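Side-chain contacts in putative alpha-galactosidase/melibiase (Bacteroides fragilis, PDB 4OGZ), which probably hydrolyses terminal, non-reducing alpha-D-galactose residues of alpha-galactosides: residues V460-A463 with C467-F470; N298-N303 with F348-M353; K413-L418 with V427-K432. One frame throughout, in Å; residues are numbered along the deposited sequence. Where two conformers were deposited one is given.

Interaction 1 of 3, residues V460-A463 with C467-F470; sequences VKLA and CKVF
Lys468 NZ, in the conformer described here (a second was modelled), is gripped twice: it donates a hydrogen bond to the backbone O of Lys461, 3.1 Å from it, and forms a salt bridge with Glu466 OE2 in the turn between the two strands. The nitrogen lies almost on the extension of the carbonyl bond, at a C=O...N angle of 170°. A bend at the last torsion of the lysine (chi4 87°) swings NZ onto this oxygen after an otherwise extended chain. On the way there, the methylenes work as a hydrophobic arm sliding past two aliphatic side chains that run the other way. Leu462 CD2 rests on Lys468 CG at 3.7 Å, and Val460 CG1 touches Lys468 CD at 3.8 Å. The second valine methyl serves another partner: with CG1 anti to the backbone N (chi1 175°), CG2 is directed to the Phe470 ring, meeting CE2 obliquely at 3.9 Å. Trp458 adds an edge-to-face contact to the same ring. Strands 458-462 and 467-472 thus face each other across the C-terminal beta sandwich. In this conformer the lysine's hydrocarbon part packs on Val460 and Leu462 while its charge is probably balanced by Glu466.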
# COMPACT_ATOMS: atom_id res chain seq x y z
N VAL A 460 10.61 -9.47 26.69
CA VAL A 460 9.70 -8.45 26.19
C VAL A 460 8.36 -8.67 26.87
O VAL A 460 7.86 -9.79 26.89
CB VAL A 460 9.55 -8.55 24.66
CG1 VAL A 460 8.50 -7.57 24.16
CG2 VAL A 460 10.88 -8.31 23.95
N LYS A 461 7.79 -7.61 27.45
CA LYS A 461 6.49 -7.73 28.10
C LYS A 461 5.46 -7.09 27.21
O LYS A 461 5.58 -5.90 26.85
CB LYS A 461 6.51 -7.07 29.46
CG LYS A 461 7.24 -7.90 30.50
CD LYS A 461 8.01 -7.04 31.48
CE LYS A 461 8.73 -7.91 32.49
NZ LYS A 461 9.86 -7.19 33.14
N LEU A 462 4.44 -7.86 26.85
CA LEU A 462 3.44 -7.38 25.93
C LEU A 462 2.12 -7.32 26.63
O LEU A 462 1.69 -8.31 27.22
CB LEU A 462 3.35 -8.30 24.70
CG LEU A 462 4.62 -8.44 23.86
CD1 LEU A 462 4.38 -9.42 22.73
CD2 LEU A 462 5.05 -7.09 23.31
N ALA A 463 1.45 -6.17 26.55
CA ALA A 463 0.07 -6.08 26.97
C ALA A 463 -0.82 -6.81 25.95
O ALA A 463 -0.41 -7.08 24.82
CB ALA A 463 -0.34 -4.61 27.14
N CYS A 467 1.92 -5.17 19.97
CA CYS A 467 3.05 -5.58 19.19
C CYS A 467 4.17 -4.65 19.56
O CYS A 467 3.94 -3.47 19.71
CB CYS A 467 2.74 -5.49 17.70
SG CYS A 467 4.05 -6.20 16.66
N LYS A 468 5.38 -5.17 19.74
CA LYS A 468 6.55 -4.33 19.84
C LYS A 468 7.42 -4.63 18.63
O LYS A 468 7.54 -5.79 18.20
CB LYS A 468 7.29 -4.56 21.16
CG LYS A 468 6.64 -3.87 22.35
CD LYS A 468 7.46 -3.99 23.64
CE LYS A 468 7.22 -2.87 24.64
NZ LYS A 468 6.07 -3.18 25.53
N VAL A 469 7.99 -3.57 18.04
CA VAL A 469 8.84 -3.71 16.86
C VAL A 469 10.21 -3.11 17.16
O VAL A 469 10.31 -1.95 17.62
CB VAL A 469 8.24 -3.02 15.62
CG1 VAL A 469 9.17 -3.13 14.42
CG2 VAL A 469 6.89 -3.63 15.26
N PHE A 470 11.24 -3.92 16.94
CA PHE A 470 12.59 -3.51 17.24
C PHE A 470 13.40 -3.63 16.00
O PHE A 470 13.27 -4.62 15.30
CB PHE A 470 13.25 -4.41 18.29
CG PHE A 470 12.49 -4.50 19.57
CD1 PHE A 470 12.48 -3.45 20.47
CD2 PHE A 470 11.75 -5.64 19.87
CE1 PHE A 470 11.79 -3.55 21.66
CE2 PHE A 470 11.06 -5.74 21.07
CZ PHE A 470 11.09 -4.69 21.96

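Interaction 2 of 3, residues N298-N303 with F348-M353; sequences NILEIN and FALWCM
Leu300 and Ile299 of one helix meet Leu350 and Trp351 of another, and the close packing is confined to these four side chains. Leu300 CD2 sits in the angle between its two partners, 3.7 Å from Trp351 CZ3 and 3.9 Å from Leu350 CB. Its sister methyl CD1 approaches Leu350 CG, so the leucine fork straddles that branch point, the two side chains crossing nearly at right angles. Farther along the indole, Ile299 CG2 reaches the six-membered ring at CH2, 3.9 Å away; the branched methyl lies anti to the backbone N, which carries it toward the tryptophan. Both aliphatic groups approach the ring obliquely. Trp351 NE1, at the far side of the indole, is hydrogen-bonded to Asp319 O, a tie that helps fix the ring's rotation.

Elsewhere the interface is loose. The helix axes run 11.8 Å apart and only 13° from parallel, a separation bridged by the leucines, Ile299 and the indole. The partly exposed Asn298, Glu301 and Ile302 make no contact with the other helix, and Glu301 instead forms salt bridges with Arg394 and Arg397. Nearly parallel neighbouring helices such as 296-303 and 341-353, packed outside a ring of eight parallel strands, are characteristic of the TIM beta/alpha-barrel that forms the putative catalytic domain.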
# COMPACT_ATOMS: atom_id res chain seq x y z
N ASN A 298 -6.67 -13.74 11.65
CA ASN A 298 -6.92 -14.79 10.65
C ASN A 298 -6.10 -14.55 9.39
O ASN A 298 -5.52 -15.47 8.83
CB ASN A 298 -8.41 -14.86 10.33
CG ASN A 298 -9.27 -14.83 11.59
OD1 ASN A 298 -9.78 -13.78 12.01
ND2 ASN A 298 -9.38 -15.97 12.23
N ILE A 299 -6.03 -13.28 8.99
CA ILE A 299 -5.27 -12.90 7.81
C ILE A 299 -3.76 -13.16 8.03
O ILE A 299 -3.07 -13.62 7.12
CB ILE A 299 -5.59 -11.45 7.39
CG1 ILE A 299 -7.02 -11.38 6.85
CG2 ILE A 299 -4.65 -10.96 6.31
CD1 ILE A 299 -7.52 -9.98 6.54
N LEU A 300 -3.25 -12.88 9.23
CA LEU A 300 -1.83 -13.22 9.53
C LEU A 300 -1.52 -14.71 9.32
O LEU A 300 -0.47 -15.07 8.72
CB LEU A 300 -1.46 -12.80 10.96
CG LEU A 300 -1.50 -11.32 11.30
CD1 LEU A 300 -0.97 -11.17 12.73
CD2 LEU A 300 -0.73 -10.43 10.35
N GLU A 301 -2.41 -15.56 9.79
CA GLU A 301 -2.29 -17.02 9.63
C GLU A 301 -2.17 -17.38 8.18
O GLU A 301 -1.33 -18.17 7.83
CB GLU A 301 -3.48 -17.79 10.21
CG GLU A 301 -3.79 -17.56 11.68
CD GLU A 301 -2.66 -17.96 12.64
OE1 GLU A 301 -1.77 -18.78 12.28
OE2 GLU A 301 -2.68 -17.43 13.79
N ILE A 302 -2.96 -16.75 7.32
CA ILE A 302 -2.92 -17.04 5.88
C ILE A 302 -1.64 -16.56 5.25
O ILE A 302 -1.06 -17.23 4.39
CB ILE A 302 -4.12 -16.45 5.12
CG1 ILE A 302 -5.42 -17.17 5.57
CG2 ILE A 302 -3.95 -16.60 3.61
CD1 ILE A 302 -6.70 -16.40 5.35
N ASN A 303 -1.20 -15.38 5.65
CA ASN A 303 -0.12 -14.74 4.96
C ASN A 303 1.26 -15.23 5.41
O ASN A 303 2.18 -15.19 4.64
CB ASN A 303 -0.23 -13.22 5.10
CG ASN A 303 0.47 -12.49 3.94
OD1 ASN A 303 0.56 -13.02 2.86
ND2 ASN A 303 0.88 -11.28 4.17
N PHE A 348 -1.19 -2.35 11.84
CA PHE A 348 -0.37 -1.56 10.95
C PHE A 348 1.10 -2.04 10.92
O PHE A 348 1.68 -2.13 9.87
CB PHE A 348 -0.42 -0.10 11.38
CG PHE A 348 0.31 0.84 10.45
CD1 PHE A 348 -0.16 1.06 9.17
CD2 PHE A 348 1.42 1.53 10.88
CE1 PHE A 348 0.48 1.92 8.30
CE2 PHE A 348 2.07 2.41 10.02
CZ PHE A 348 1.59 2.61 8.73
N ALA A 349 1.65 -2.29 12.09
CA ALA A 349 2.98 -2.78 12.30
C ALA A 349 3.22 -4.09 11.54
O ALA A 349 4.21 -4.20 10.82
CB ALA A 349 3.25 -2.97 13.77
N LEU A 350 2.27 -5.03 11.66
CA LEU A 350 2.37 -6.30 10.94
C LEU A 350 2.23 -6.12 9.42
O LEU A 350 3.02 -6.72 8.65
CB LEU A 350 1.36 -7.33 11.49
CG LEU A 350 1.99 -8.30 12.50
CD1 LEU A 350 2.99 -9.22 11.80
CD2 LEU A 350 2.68 -7.57 13.65
N TRP A 351 1.31 -5.27 8.97
CA TRP A 351 1.21 -4.95 7.54
C TRP A 351 2.54 -4.36 7.04
O TRP A 351 2.97 -4.65 5.94
CB TRP A 351 0.06 -4.00 7.23
CG TRP A 351 -1.26 -4.64 6.86
CD1 TRP A 351 -2.05 -4.30 5.80
CD2 TRP A 351 -1.98 -5.72 7.54
NE1 TRP A 351 -3.18 -5.06 5.77
CE2 TRP A 351 -3.15 -5.96 6.80
CE3 TRP A 351 -1.70 -6.52 8.65
CZ2 TRP A 351 -4.07 -6.94 7.16
CZ3 TRP A 351 -2.62 -7.50 9.01
CH2 TRP A 351 -3.80 -7.70 8.25
N CYS A 352 3.19 -3.54 7.87
CA CYS A 352 4.49 -3.00 7.51
C CYS A 352 5.52 -4.09 7.42
O CYS A 352 6.27 -4.14 6.44
CB CYS A 352 4.96 -1.93 8.50
SG CYS A 352 4.11 -0.37 8.31
N MSE A 353 5.61 -4.94 8.46
CA MSE A 353 6.58 -6.08 8.47
C MSE A 353 6.39 -7.01 7.28
O MSE A 353 7.37 -7.52 6.70
CB MSE A 353 6.43 -6.93 9.74
CG MSE A 353 6.70 -6.19 11.06
SE MSE A 353 8.63 -5.94 11.22
CE MSE A 353 9.16 -7.81 11.42

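Interaction 3 of 3, residues K413-L418 with V427-K432; sequences KAIACL and VELNVK
In the interior of the C-terminal beta sandwich, strand 413-419 of the larger sheet faces strand 425-429 of a two-stranded one through Ile415, Cys417, Val427 and Leu429. Cys417 SG touches two methyls, Val427 CG1 and Leu429 CD2, both at 4.2 Å and in roughly perpendicular directions. The sulfur behaves here as an apolar group. Leu429 divides its fork between neighbours, giving CD2 to the cysteine and CD1 to Ile415, whose branched methyl CG2 is 4.3 Å away. In Val427, CG1 is anti to the backbone N (chi1 180°), the position from which it meets the sulfur.

The strand segments run antiparallel at 162°, but their axes are 9.2 Å apart and no hydrogen bond joins them. This is the face-to-face relation of two layers in a beta sandwich, quite unlike that of adjacent strands in one sheet. Each layer has its own backbone bonding: Ile415 pairs with Phe470 and Cys417 with Lys468 in the larger sheet, while Val427 pairs with Val460 in the smaller. Leu462 also touches both Cys417 and Val427, extending the apolar layer along the strands.

Beyond Leu429 the chain leaves the strand, and Asn430 makes two side-chain hydrogen bonds. Asn430 OD1 accepts a 2.8 Å hydrogen bond from the backbone N of Lys432, closing an Asx turn. The donor lies in the plane of the side-chain carbonyl. The other end of the same amide is also engaged: Asn430 ND2 donates to Glu428 OE2 over 2.9 Å, with a nearly straight N-H...O angle of 167°. The nitrogen uses its own amide plane but meets the carboxylate from above, and the two bonds together restrain rotation of the Asn430 amide.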
# COMPACT_ATOMS: atom_id res chain seq x y z
N LYS A 413 18.01 -6.24 11.13
CA LYS A 413 16.77 -6.95 11.08
C LYS A 413 15.71 -6.27 11.92
O LYS A 413 16.00 -5.83 13.03
CB LYS A 413 16.94 -8.38 11.61
CG LYS A 413 17.89 -9.21 10.78
CD LYS A 413 17.95 -10.63 11.33
CE LYS A 413 19.26 -11.29 10.97
NZ LYS A 413 19.40 -11.48 9.52
N ALA A 414 14.50 -6.18 11.38
CA ALA A 414 13.32 -5.81 12.18
C ALA A 414 12.73 -7.04 12.81
O ALA A 414 12.59 -8.05 12.18
CB ALA A 414 12.29 -5.12 11.32
N ILE A 415 12.37 -6.91 14.08
CA ILE A 415 11.78 -7.98 14.83
C ILE A 415 10.50 -7.51 15.40
O ILE A 415 10.46 -6.46 16.06
CB ILE A 415 12.71 -8.39 16.00
CG1 ILE A 415 13.99 -9.03 15.48
CG2 ILE A 415 11.98 -9.34 16.94
CD1 ILE A 415 13.79 -10.41 14.87
N ALA A 416 9.43 -8.26 15.18
CA ALA A 416 8.17 -7.93 15.77
C ALA A 416 7.75 -9.05 16.68
O ALA A 416 7.69 -10.20 16.28
CB ALA A 416 7.11 -7.64 14.67
N CYS A 417 7.40 -8.67 17.91
CA CYS A 417 6.87 -9.55 18.90
C CYS A 417 5.42 -9.19 19.08
O CYS A 417 5.10 -8.06 19.53
CB CYS A 417 7.61 -9.35 20.22
SG CYS A 417 9.39 -9.73 20.14
N LEU A 418 4.53 -10.13 18.79
CA LEU A 418 3.07 -9.86 18.84
C LEU A 418 2.39 -10.73 19.84
O LEU A 418 2.65 -11.94 19.88
CB LEU A 418 2.48 -10.16 17.48
CG LEU A 418 0.98 -10.05 17.22
CD1 LEU A 418 0.55 -8.61 17.32
CD2 LEU A 418 0.66 -10.63 15.86
N VAL A 427 7.83 -12.55 26.20
CA VAL A 427 8.51 -13.15 25.05
C VAL A 427 10.01 -12.97 25.23
O VAL A 427 10.49 -11.84 25.25
CB VAL A 427 8.09 -12.50 23.73
CG1 VAL A 427 8.83 -13.16 22.55
CG2 VAL A 427 6.59 -12.58 23.54
N GLU A 428 10.76 -14.06 25.38
CA GLU A 428 12.20 -13.91 25.59
C GLU A 428 12.85 -13.66 24.25
O GLU A 428 12.51 -14.31 23.26
CB GLU A 428 12.83 -15.11 26.27
CG GLU A 428 14.05 -14.65 27.07
CD GLU A 428 15.07 -15.74 27.30
OE1 GLU A 428 14.74 -16.72 28.01
OE2 GLU A 428 16.20 -15.59 26.80
N LEU A 429 13.74 -12.68 24.22
CA LEU A 429 14.45 -12.33 23.01
C LEU A 429 15.92 -12.46 23.32
O LEU A 429 16.39 -11.92 24.31
CB LEU A 429 14.11 -10.91 22.61
CG LEU A 429 14.14 -10.50 21.17
CD1 LEU A 429 13.42 -11.53 20.31
CD2 LEU A 429 13.50 -9.12 21.02
N ASN A 430 16.62 -13.25 22.51
CA ASN A 430 18.03 -13.50 22.71
C ASN A 430 18.62 -13.79 21.35
O ASN A 430 17.87 -13.79 20.36
CB ASN A 430 18.27 -14.64 23.72
CG ASN A 430 17.66 -15.97 23.30
OD1 ASN A 430 17.95 -16.52 22.23
ND2 ASN A 430 16.85 -16.53 24.17
N VAL A 431 19.92 -14.05 21.27
CA VAL A 431 20.55 -14.17 19.96
C VAL A 431 20.23 -15.48 19.26
O VAL A 431 20.62 -15.67 18.12
CB VAL A 431 22.10 -13.97 20.02
CG1 VAL A 431 22.41 -12.59 20.58
CG2 VAL A 431 22.79 -15.05 20.82
N LYS A 432 19.55 -16.39 19.95
CA LYS A 432 19.06 -17.64 19.32
C LYS A 432 17.54 -17.65 19.04
O LYS A 432 17.00 -18.65 18.65
CB LYS A 432 19.46 -18.80 20.19
CG LYS A 432 20.96 -19.02 20.09
CD LYS A 432 21.39 -20.34 20.70
CE LYS A 432 22.90 -20.42 20.67
NZ LYS A 432 23.34 -21.72 21.22

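Overall arrangement
From the N terminus, interaction 2 comes first, closing a loop of 44 residues between segments 298-303 and 348-353 of the barrel. Interaction 3 follows, bridging the eight residues between its two segments, and interaction 1 closes a turn of three residues near the C terminus. The three lie in series, with neither nesting nor crossing. Interactions 1 and 3 share both sheets: strands 413-419 and 467-472 are neighbours in one, strands 425-429 and 458-462 in the other. Both barrel helices reach the sandwich: from helix 341-353, Leu350 packs on Cys467 and Met353, a selenomethionine, on Ala414, while from helix 296-303 Leu300 meets Leu418.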